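Local coordinates for endosialidase (Enterobacteria phage phi92, PDB 4HIZ), which hydrolyses sialic acid polymers internally, at alpha-2,8 and alpha-2,9 linkages, as a bacteriophage endosialidase, at residues Y409-E414 and L484-G489; P434-C439 and N457-I462; G320-N325 and F334-I339. All blocks are in the same frame, centred on the assembly; numbering follows the deposited sequence. Where two conformers were deposited one is given.

Contact 1: residues Y409-E414 and L484-G489; sequences YIFGTE and LYYIFG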
loop_
_atom_site.group_PDB
_atom_site.type_symbol
_atom_site.label_atom_id
_atom_site.label_comp_id
_atom_site.label_asym_id
_atom_site.label_seq_id
_atom_site.Cartn_x
_atom_site.Cartn_y
_atom_site.Cartn_z
ATOM N N TYR A 409 -27.260 -16.838 -17.915
ATOM C CA TYR A 409 -26.575 -17.156 -16.643
ATOM C C TYR A 409 -27.013 -16.085 -15.656
ATOM O O TYR A 409 -26.684 -14.896 -15.833
ATOM C CB TYR A 409 -25.059 -17.100 -16.814
ATOM C CG TYR A 409 -24.445 -18.258 -17.535
ATOM C CD1 TYR A 409 -24.518 -18.365 -18.912
ATOM C CD2 TYR A 409 -23.727 -19.220 -16.842
ATOM C CE1 TYR A 409 -23.912 -19.419 -19.563
ATOM C CE2 TYR A 409 -23.131 -20.260 -17.489
ATOM C CZ TYR A 409 -23.219 -20.354 -18.850
ATOM O OH TYR A 409 -22.614 -21.402 -19.511
ATOM N N ILE A 410 -27.785 -16.502 -14.640
ATOM C CA ILE A 410 -28.453 -15.587 -13.713
ATOM C C ILE A 410 -27.914 -15.802 -12.296
ATOM O O ILE A 410 -27.849 -16.944 -11.860
ATOM C CB ILE A 410 -29.985 -15.828 -13.714
ATOM C CG1 ILE A 410 -30.516 -15.658 -15.145
ATOM C CG2 ILE A 410 -30.668 -14.846 -12.757
ATOM C CD1 ILE A 410 -31.999 -16.039 -15.298
ATOM N N PHE A 411 -27.570 -14.711 -11.611
ATOM C CA PHE A 411 -26.894 -14.771 -10.308
ATOM C C PHE A 411 -27.710 -14.024 -9.267
ATOM O O PHE A 411 -28.339 -13.007 -9.559
ATOM C CB PHE A 411 -25.510 -14.101 -10.393
ATOM C CG PHE A 411 -24.532 -14.823 -11.280
ATOM C CD1 PHE A 411 -24.603 -14.690 -12.679
ATOM C CD2 PHE A 411 -23.595 -15.668 -10.741
ATOM C CE1 PHE A 411 -23.709 -15.354 -13.499
ATOM C CE2 PHE A 411 -22.661 -16.340 -11.568
ATOM C CZ PHE A 411 -22.708 -16.187 -12.938
ATOM N N GLY A 412 -27.622 -14.470 -8.022
ATOM C CA GLY A 412 -28.193 -13.732 -6.913
ATOM C C GLY A 412 -27.478 -14.168 -5.643
ATOM O O GLY A 412 -26.768 -15.182 -5.638
ATOM N N THR A 413 -27.633 -13.367 -4.608
ATOM C CA THR A 413 -26.966 -13.658 -3.320
ATOM C C THR A 413 -27.934 -13.350 -2.208
ATOM O O THR A 413 -28.535 -12.278 -2.208
ATOM C CB THR A 413 -25.733 -12.751 -3.166
ATOM O OG1 THR A 413 -24.839 -12.955 -4.274
ATOM C CG2 THR A 413 -24.977 -13.024 -1.853
ATOM N N GLU A 414 -28.046 -14.234 -1.210
ATOM C CA GLU A 414 -28.891 -13.864 -0.067
ATOM C C GLU A 414 -28.126 -12.841 0.824
ATOM O O GLU A 414 -26.897 -12.754 0.784
ATOM C CB GLU A 414 -29.342 -15.103 0.720
ATOM C CG GLU A 414 -28.128 -15.869 1.306
ATOM C CD GLU A 414 -28.503 -17.216 1.934
ATOM O OE1 GLU A 414 -29.715 -17.544 2.025
ATOM O OE2 GLU A 414 -27.567 -17.955 2.361
ATOM N N LEU A 484 -17.063 -14.644 -18.057
ATOM C CA LEU A 484 -18.218 -13.893 -17.554
ATOM C C LEU A 484 -17.874 -13.469 -16.103
ATOM O O LEU A 484 -17.196 -14.209 -15.393
ATOM C CB LEU A 484 -19.430 -14.826 -17.584
ATOM C CG LEU A 484 -20.701 -14.277 -16.900
ATOM C CD1 LEU A 484 -21.970 -14.857 -17.602
ATOM C CD2 LEU A 484 -20.747 -14.592 -15.395
ATOM N N TYR A 485 -18.315 -12.285 -15.686
ATOM C CA TYR A 485 -18.019 -11.749 -14.354
ATOM C C TYR A 485 -19.326 -11.415 -13.636
ATOM O O TYR A 485 -20.132 -10.627 -14.141
ATOM C CB TYR A 485 -17.198 -10.463 -14.450
ATOM C CG TYR A 485 -15.912 -10.687 -15.230
ATOM C CD1 TYR A 485 -15.907 -10.607 -16.632
ATOM C CD2 TYR A 485 -14.708 -10.980 -14.584
ATOM C CE1 TYR A 485 -14.760 -10.838 -17.382
ATOM C CE2 TYR A 485 -13.563 -11.191 -15.322
ATOM C CZ TYR A 485 -13.589 -11.120 -16.694
ATOM O OH TYR A 485 -12.421 -11.359 -17.428
ATOM N N TYR A 486 -19.517 -12.019 -12.464
ATOM C CA TYR A 486 -20.563 -11.547 -11.549
ATOM C C TYR A 486 -19.832 -10.743 -10.497
ATOM O O TYR A 486 -19.014 -11.302 -9.745
ATOM C CB TYR A 486 -21.310 -12.731 -10.934
ATOM C CG TYR A 486 -22.265 -12.396 -9.768
ATOM C CD1 TYR A 486 -23.170 -11.350 -9.858
ATOM C CD2 TYR A 486 -22.246 -13.137 -8.577
ATOM C CE1 TYR A 486 -24.063 -11.067 -8.854
ATOM C CE2 TYR A 486 -23.128 -12.868 -7.535
ATOM C CZ TYR A 486 -24.035 -11.819 -7.684
ATOM O OH TYR A 486 -24.909 -11.534 -6.661
ATOM N N ILE A 487 -20.102 -9.448 -10.435
ATOM C CA ILE A 487 -19.306 -8.556 -9.594
ATOM C C ILE A 487 -20.281 -7.995 -8.579
ATOM O O ILE A 487 -21.316 -7.401 -8.937
ATOM C CB ILE A 487 -18.649 -7.429 -10.423
ATOM C CG1 ILE A 487 -17.875 -8.066 -11.587
ATOM C CG2 ILE A 487 -17.711 -6.548 -9.536
ATOM C CD1 ILE A 487 -17.053 -7.052 -12.410
ATOM N N PHE A 488 -19.967 -8.182 -7.306
ATOM C CA PHE A 488 -21.017 -8.064 -6.287
ATOM C C PHE A 488 -20.416 -7.868 -4.905
ATOM O O PHE A 488 -19.196 -7.917 -4.744
ATOM C CB PHE A 488 -21.920 -9.306 -6.297
ATOM C CG PHE A 488 -21.229 -10.575 -5.841
ATOM C CD1 PHE A 488 -20.270 -11.184 -6.638
ATOM C CD2 PHE A 488 -21.535 -11.147 -4.609
ATOM C CE1 PHE A 488 -19.617 -12.356 -6.242
ATOM C CE2 PHE A 488 -20.902 -12.313 -4.193
ATOM C CZ PHE A 488 -19.939 -12.929 -5.019
ATOM N N GLY A 489 -21.283 -7.674 -3.899
ATOM C CA GLY A 489 -20.793 -7.350 -2.551
ATOM C C GLY A 489 -20.663 -8.515 -1.593
ATOM O O GLY A 489 -21.365 -9.523 -1.697
#

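Contact 2: residues P434-C439 and N457-I462; sequences PRTFMC and NITDQI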
loop_
_atom_site.group_PDB
_atom_site.type_symbol
_atom_site.label_atom_id
_atom_site.label_comp_id
_atom_site.label_asym_id
_atom_site.label_seq_id
_atom_site.Cartn_x
_atom_site.Cartn_y
_atom_site.Cartn_z
ATOM N N PRO A 434 -23.738 -15.917 4.107
ATOM C CA PRO A 434 -24.734 -15.968 3.018
ATOM C C PRO A 434 -24.221 -16.654 1.760
ATOM O O PRO A 434 -23.054 -16.471 1.334
ATOM C CB PRO A 434 -25.046 -14.491 2.747
ATOM C CG PRO A 434 -23.784 -13.721 3.301
ATOM C CD PRO A 434 -23.383 -14.548 4.499
ATOM N N ARG A 435 -25.115 -17.429 1.152
ATOM C CA ARG A 435 -24.854 -18.151 -0.103
ATOM C C ARG A 435 -25.103 -17.307 -1.346
ATOM O O ARG A 435 -26.084 -16.547 -1.403
ATOM C CB ARG A 435 -25.796 -19.363 -0.188
ATOM C CG ARG A 435 -25.488 -20.444 0.897
ATOM C CD ARG A 435 -26.691 -21.392 1.075
ATOM N NE ARG A 435 -27.854 -20.648 1.580
ATOM C CZ ARG A 435 -29.083 -21.146 1.683
ATOM N NH1 ARG A 435 -29.359 -22.401 1.331
ATOM N NH2 ARG A 435 -30.048 -20.358 2.122
ATOM N N THR A 436 -24.211 -17.455 -2.325
ATOM C CA THR A 436 -24.435 -16.921 -3.668
ATOM C C THR A 436 -24.844 -18.047 -4.597
ATOM O O THR A 436 -24.263 -19.137 -4.556
ATOM C CB THR A 436 -23.149 -16.238 -4.159
ATOM O OG1 THR A 436 -23.062 -14.965 -3.513
ATOM C CG2 THR A 436 -23.137 -16.019 -5.729
ATOM N N PHE A 437 -25.805 -17.767 -5.490
ATOM C CA PHE A 437 -26.339 -18.786 -6.377
ATOM C C PHE A 437 -26.314 -18.355 -7.835
ATOM O O PHE A 437 -26.339 -17.186 -8.153
ATOM C CB PHE A 437 -27.817 -19.036 -6.056
ATOM C CG PHE A 437 -28.060 -19.606 -4.682
ATOM C CD1 PHE A 437 -28.034 -20.986 -4.486
ATOM C CD2 PHE A 437 -28.354 -18.753 -3.597
ATOM C CE1 PHE A 437 -28.282 -21.539 -3.220
ATOM C CE2 PHE A 437 -28.581 -19.300 -2.301
ATOM C CZ PHE A 437 -28.570 -20.687 -2.131
ATOM N N MET A 438 -26.275 -19.338 -8.710
ATOM C CA MET A 438 -26.326 -19.110 -10.147
ATOM C C MET A 438 -27.287 -20.142 -10.711
ATOM O O MET A 438 -27.288 -21.299 -10.301
ATOM C CB MET A 438 -24.931 -19.306 -10.756
ATOM C CG MET A 438 -24.900 -19.050 -12.285
ATOM S SD MET A 438 -23.275 -19.500 -12.964
ATOM C CE MET A 438 -23.344 -21.304 -13.021
ATOM N N CYS A 439 -28.077 -19.747 -11.705
ATOM C CA CYS A 439 -28.797 -20.739 -12.506
ATOM C C CYS A 439 -28.541 -20.460 -13.982
ATOM O O CYS A 439 -28.043 -19.377 -14.361
ATOM C CB CYS A 439 -30.312 -20.785 -12.189
ATOM S SG CYS A 439 -31.253 -19.319 -12.663
ATOM N N ASN A 457 -25.360 -23.136 -5.585
ATOM C CA ASN A 457 -24.561 -22.345 -4.638
ATOM C C ASN A 457 -23.097 -22.478 -5.061
ATOM O O ASN A 457 -22.505 -23.574 -4.946
ATOM C CB ASN A 457 -24.807 -22.911 -3.223
ATOM C CG ASN A 457 -24.011 -22.200 -2.129
ATOM O OD1 ASN A 457 -23.505 -21.046 -2.280
ATOM N ND2 ASN A 457 -23.867 -22.893 -1.026
ATOM N N ILE A 458 -22.543 -21.386 -5.602
ATOM C CA ILE A 458 -21.205 -21.406 -6.223
ATOM C C ILE A 458 -20.099 -20.779 -5.351
ATOM O O ILE A 458 -18.903 -21.000 -5.606
ATOM C CB ILE A 458 -21.233 -20.670 -7.570
ATOM C CG1 ILE A 458 -21.960 -19.307 -7.453
ATOM C CG2 ILE A 458 -21.989 -21.532 -8.584
ATOM C CD1 ILE A 458 -21.626 -18.360 -8.634
ATOM N N THR A 459 -20.497 -19.984 -4.352
ATOM C CA THR A 459 -19.538 -19.358 -3.417
ATOM C C THR A 459 -20.335 -18.842 -2.223
ATOM O O THR A 459 -21.543 -18.636 -2.350
ATOM C CB THR A 459 -18.733 -18.189 -4.082
ATOM O OG1 THR A 459 -17.942 -17.536 -3.080
ATOM C CG2 THR A 459 -19.675 -17.145 -4.694
ATOM N N ASP A 460 -19.687 -18.707 -1.060
ATOM C CA ASP A 460 -20.333 -18.148 0.121
ATOM C C ASP A 460 -19.566 -16.912 0.575
ATOM O O ASP A 460 -18.311 -16.932 0.656
ATOM C CB ASP A 460 -20.273 -19.127 1.310
ATOM C CG ASP A 460 -21.250 -20.311 1.203
ATOM O OD1 ASP A 460 -22.057 -20.375 0.256
ATOM O OD2 ASP A 460 -21.205 -21.178 2.121
ATOM N N GLN A 461 -20.316 -15.888 0.956
ATOM C CA GLN A 461 -19.800 -14.605 1.426
ATOM C C GLN A 461 -19.945 -14.530 2.948
ATOM O O GLN A 461 -20.382 -15.497 3.585
ATOM C CB GLN A 461 -20.621 -13.479 0.763
ATOM C CG GLN A 461 -20.074 -13.151 -0.630
ATOM C CD GLN A 461 -19.913 -14.374 -1.518
ATOM O OE1 GLN A 461 -20.915 -14.964 -1.991
ATOM N NE2 GLN A 461 -18.645 -14.771 -1.771
ATOM N N ILE A 462 -19.631 -13.365 3.505
ATOM C CA ILE A 462 -19.842 -13.100 4.930
ATOM C C ILE A 462 -20.757 -11.885 5.107
ATOM O O ILE A 462 -20.585 -10.864 4.448
ATOM C CB ILE A 462 -18.474 -12.830 5.636
ATOM C CG1 ILE A 462 -17.649 -14.129 5.703
ATOM C CG2 ILE A 462 -18.676 -12.219 7.061
ATOM C CD1 ILE A 462 -16.146 -13.862 6.059
#

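Contact 3: residues G320-N325 and F334-I339; sequences GILYFN and FTRRTI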
loop_
_atom_site.group_PDB
_atom_site.type_symbol
_atom_site.label_atom_id
_atom_site.label_comp_id
_atom_site.label_asym_id
_atom_site.label_seq_id
_atom_site.Cartn_x
_atom_site.Cartn_y
_atom_site.Cartn_z
ATOM N N GLY A 320 -40.598 -1.301 -14.709
ATOM C CA GLY A 320 -40.417 -1.508 -16.138
ATOM C C GLY A 320 -39.172 -0.812 -16.610
ATOM O O GLY A 320 -38.131 -0.835 -15.919
ATOM N N ILE A 321 -39.273 -0.180 -17.783
ATOM C CA ILE A 321 -38.114 0.484 -18.367
ATOM C C ILE A 321 -38.431 1.919 -18.749
ATOM O O ILE A 321 -39.582 2.266 -19.023
ATOM C CB ILE A 321 -37.597 -0.279 -19.604
ATOM C CG1 ILE A 321 -38.595 -0.201 -20.790
ATOM C CG2 ILE A 321 -37.271 -1.759 -19.212
ATOM C CD1 ILE A 321 -38.061 -0.893 -22.050
ATOM N N LEU A 322 -37.401 2.751 -18.760
ATOM C CA LEU A 322 -37.464 4.036 -19.441
ATOM C C LEU A 322 -36.785 3.811 -20.781
ATOM O O LEU A 322 -35.577 3.508 -20.839
ATOM C CB LEU A 322 -36.723 5.111 -18.646
ATOM C CG LEU A 322 -37.157 5.218 -17.162
ATOM C CD1 LEU A 322 -36.374 6.335 -16.498
ATOM C CD2 LEU A 322 -38.687 5.476 -17.013
ATOM N N TYR A 323 -37.546 3.977 -21.862
ATOM C CA TYR A 323 -37.044 3.696 -23.194
ATOM C C TYR A 323 -36.686 5.005 -23.916
ATOM O O TYR A 323 -37.537 5.872 -24.096
ATOM C CB TYR A 323 -38.098 2.885 -23.982
ATOM C CG TYR A 323 -37.776 2.750 -25.448
ATOM C CD1 TYR A 323 -36.950 1.751 -25.913
ATOM C CD2 TYR A 323 -38.306 3.649 -26.365
ATOM C CE1 TYR A 323 -36.657 1.658 -27.270
ATOM C CE2 TYR A 323 -38.014 3.568 -27.697
ATOM C CZ TYR A 323 -37.200 2.580 -28.152
ATOM O OH TYR A 323 -36.948 2.548 -29.525
ATOM N N PHE A 324 -35.417 5.152 -24.286
ATOM C CA PHE A 324 -34.904 6.373 -24.911
ATOM C C PHE A 324 -34.696 6.072 -26.388
ATOM O O PHE A 324 -33.848 5.264 -26.763
ATOM C CB PHE A 324 -33.540 6.739 -24.315
ATOM C CG PHE A 324 -33.593 7.241 -22.912
ATOM C CD1 PHE A 324 -33.770 6.352 -21.831
ATOM C CD2 PHE A 324 -33.432 8.600 -22.661
ATOM C CE1 PHE A 324 -33.795 6.827 -20.534
ATOM C CE2 PHE A 324 -33.450 9.089 -21.345
ATOM C CZ PHE A 324 -33.612 8.185 -20.276
ATOM N N ASN A 325 -35.472 6.723 -27.256
ATOM C CA ASN A 325 -35.397 6.378 -28.662
ATOM C C ASN A 325 -34.118 6.891 -29.342
ATOM O O ASN A 325 -33.568 6.231 -30.250
ATOM C CB ASN A 325 -36.654 6.890 -29.380
ATOM C CG ASN A 325 -36.762 6.319 -30.778
ATOM O OD1 ASN A 325 -36.888 5.094 -30.950
ATOM N ND2 ASN A 325 -36.657 7.180 -31.781
ATOM N N PHE A 334 -37.982 10.107 -23.236
ATOM C CA PHE A 334 -38.112 8.681 -22.985
ATOM C C PHE A 334 -39.548 8.337 -22.719
ATOM O O PHE A 334 -40.379 9.224 -22.439
ATOM C CB PHE A 334 -37.238 8.236 -21.757
ATOM C CG PHE A 334 -37.576 8.979 -20.504
ATOM C CD1 PHE A 334 -36.977 10.197 -20.218
ATOM C CD2 PHE A 334 -38.568 8.498 -19.642
ATOM C CE1 PHE A 334 -37.329 10.911 -19.080
ATOM C CE2 PHE A 334 -38.910 9.198 -18.480
ATOM C CZ PHE A 334 -38.299 10.403 -18.201
ATOM N N THR A 335 -39.863 7.059 -22.832
ATOM C CA THR A 335 -41.222 6.619 -22.476
ATOM C C THR A 335 -41.137 5.498 -21.472
ATOM O O THR A 335 -40.209 4.698 -21.481
ATOM C CB THR A 335 -42.031 6.089 -23.673
ATOM O OG1 THR A 335 -41.237 5.127 -24.380
ATOM C CG2 THR A 335 -42.458 7.226 -24.598
ATOM N N ARG A 336 -42.122 5.453 -20.576
ATOM C CA ARG A 336 -42.189 4.405 -19.564
ATOM C C ARG A 336 -42.943 3.218 -20.145
ATOM O O ARG A 336 -44.080 3.371 -20.666
ATOM C CB ARG A 336 -42.923 4.911 -18.328
ATOM C CG ARG A 336 -42.285 6.127 -17.672
ATOM C CD ARG A 336 -42.966 6.409 -16.329
ATOM N NE ARG A 336 -42.481 7.664 -15.761
ATOM C CZ ARG A 336 -42.387 7.901 -14.465
ATOM N NH1 ARG A 336 -42.761 6.966 -13.598
ATOM N NH2 ARG A 336 -41.948 9.085 -14.043
ATOM N N ARG A 337 -42.334 2.044 -20.078
ATOM C CA ARG A 337 -42.972 0.810 -20.530
ATOM C C ARG A 337 -42.958 -0.190 -19.394
ATOM O O ARG A 337 -41.872 -0.602 -18.948
ATOM C CB ARG A 337 -42.240 0.272 -21.761
ATOM C CG ARG A 337 -42.382 1.245 -22.976
ATOM C CD ARG A 337 -41.535 0.862 -24.152
ATOM N NE ARG A 337 -41.757 1.837 -25.234
ATOM C CZ ARG A 337 -41.302 1.712 -26.465
ATOM N NH1 ARG A 337 -40.609 0.647 -26.806
ATOM N NH2 ARG A 337 -41.584 2.650 -27.366
ATOM N N THR A 338 -44.128 -0.566 -18.906
ATOM C CA THR A 338 -44.182 -1.353 -17.654
ATOM C C THR A 338 -44.553 -2.812 -17.882
ATOM O O THR A 338 -45.183 -3.166 -18.899
ATOM C CB THR A 338 -45.201 -0.756 -16.649
ATOM O OG1 THR A 338 -46.494 -0.688 -17.255
ATOM C CG2 THR A 338 -44.771 0.654 -16.226
ATOM N N ILE A 339 -44.159 -3.656 -16.934
ATOM C CA ILE A 339 -44.631 -5.030 -16.918
ATOM C C ILE A 339 -45.989 -5.058 -16.208
ATOM O O ILE A 339 -46.411 -4.063 -15.597
ATOM C CB ILE A 339 -43.612 -5.972 -16.221
ATOM C CG1 ILE A 339 -43.506 -5.679 -14.709
ATOM C CG2 ILE A 339 -42.257 -5.858 -16.912
ATOM C CD1 ILE A 339 -42.655 -6.755 -13.957
HETATM O O HOH W 1 -39.080 6.888 -26.402
#

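Contact 1: residues Y409-E414 and L484-G489
Phe-411 faces Tyr-486 between two strands that run nearly parallel, at 16°, with axes 8.9 Å apart. This spacing is too wide for strand pairing, so the strands meet mainly through side chains. The CA atoms of Phe-411 and Tyr-486 come to 7.2 Å. The two side chains point opposite ways; the rings, planes 21° apart and centroids 4.8 Å apart, barely overlap. Instead each residue lays its CB over the other ring: Phe-411 CB stands 3.5 Å from the centroid of the Tyr-486 ring, and Tyr-486 CB lies over the Phe-411 face, nearer the rim. With CG anti to the backbone N (chi1 170°), the Tyr-486 ring reaches along the interface between the sheets to Thr-413, whose OG1 meets its OH at 2.8 Å in a hydrogen bond near the ring plane. Thr-413 OG1 is also hydrogen-bonded to Thr-436 OG1, so the phenol ends in a buried hydroxyl chain. Phe-488 packs against the other face of the Tyr-486 ring. Leu-484 forks between two partners, placing CD2 3.5 Å from Phe-411 CZ and CD1 3.9 Å from Tyr-409 CB; the Tyr-409 hydroxyl is hydrogen-bonded to Lys-440 NZ. Val-477 lines the same layer, touching Phe-411, Leu-484 and Tyr-486. The strands belong to two separate sheets, and this face-to-face, interdigitated packing is characteristic of neighbouring blades in a beta-propeller, here the catalytic domain.

Contact 2: residues P434-C439 and N457-I462
Strands 435-439 and 457-460 run antiparallel, their axes 4.7 Å apart at 154°, with Arg-435 paired to Asp-460 and Phe-437 to Asn-457. Thr-436 faces both Ile-458 and Thr-459, a beta bulge: Ile-458 N bonds to Thr-436 O at 3.0 Å, while Thr-436 N bonds to Thr-459 O. Past the ladder's end, Gln-461 N reaches Pro-434 O at 2.8 Å. The Gln-461 side chain bends at chi2 (51°) and doubles back over Thr-436, whose OG1 donates to OE1 at 2.6 Å, tilted 26° from the carbonyl plane. Its NE2 gives a hydrogen to Thr-459 OG1 at 3.1 Å, so both ends of the amide are held. Beside this polar knot Thr-436 CG2 lies against Thr-459 CG2 and Ile-458 CG1. These strands close the outer side of a propeller blade, and strand 61-64 of the N-terminal region carries the sheet on beyond Asn-457. On the sheet face of Arg-435 and Phe-437, Phe-437 CE1 touches Asn-457 CB at 3.7 Å. Arg-435 lays its CG 3.5 Å from Asp-460 OD1, but the charged ends part: the guanidinium goes to Glu-414 and Glu-421, and Asp-460 OD2 forms a salt bridge with Arg-532 of the second subunit.

Contact 3: residues G320-N325 and F334-I339
Phe-324 and Phe-334 meet at the turn end of an antiparallel pair whose strands cross at 157°, and here the contact is tight. Phe-334 CB sits 3.7 Å above the centre of the Phe-324 ring, almost exactly on its normal. Because chi1 of Phe-334 (57°) sets CG between the backbone N and the carbonyl carbon, the ring swings alongside Phe-324, oblique to it, and brings CD2 to 4.0 Å from Leu-322 CB. Leu-322 in turn lays CD2 3.7 Å from Arg-336 CG, while the far end of that extended arginine reaches Leu-287 O. Phe-305 and Val-279 add to this apolar side. At the other end of the ladder Gly-320, with no side chain to intervene, lets its CA approach the Thr-338 CA to 4.1 Å. Between the ends two hydrogen-bonded pairs, Ile-321 with Arg-337 and Tyr-323 with Thr-335, bind the strands; Tyr-323 N to Thr-335 O measures 2.8 Å. The two strands form a beta hairpin, the last two of four in a propeller blade, with strand 335-338 at the blade's outer edge. The face of Tyr-323 and Arg-337 is more polar. There the Arg-337 guanidinium lies flat on the Tyr-323 ring, planes 10° apart and centres 4.0 Å apart, a cation-pi stack with NH1 tied to Leu-381 O. The Tyr-323 hydroxyl donates to a lone pair of Asn-325 OD1, which steadies the ring from its far end. Solvent reaches the contact mainly along the edge strand, where Thr-335 is exposed, and a water donates to Tyr-323 O at 3.0 Å.

How the contacts relate
Contacts 1 and 2 share one blade: strand 407-413 pairs with strand 435-442, so contact 2 runs within the sheet while contact 1 joins that sheet to the next. They touch through a probable hydrogen bond from Phe-437 N to Gly-412 O and through Phe-411 against Met-438. Both are buried, contact 1 mostly by aromatic packing, contact 2 by a backbone ladder and the hydrogen bonds of a glutamine side-chain amide beside a subunit interface. Contact 3 belongs to a different blade, its centre about 25 Å from that of contact 1 and about 32 Å from that of contact 2. Only this contact is partly exposed, and there an arginine-tyrosine stack and a water replace the buried hydroxyl network.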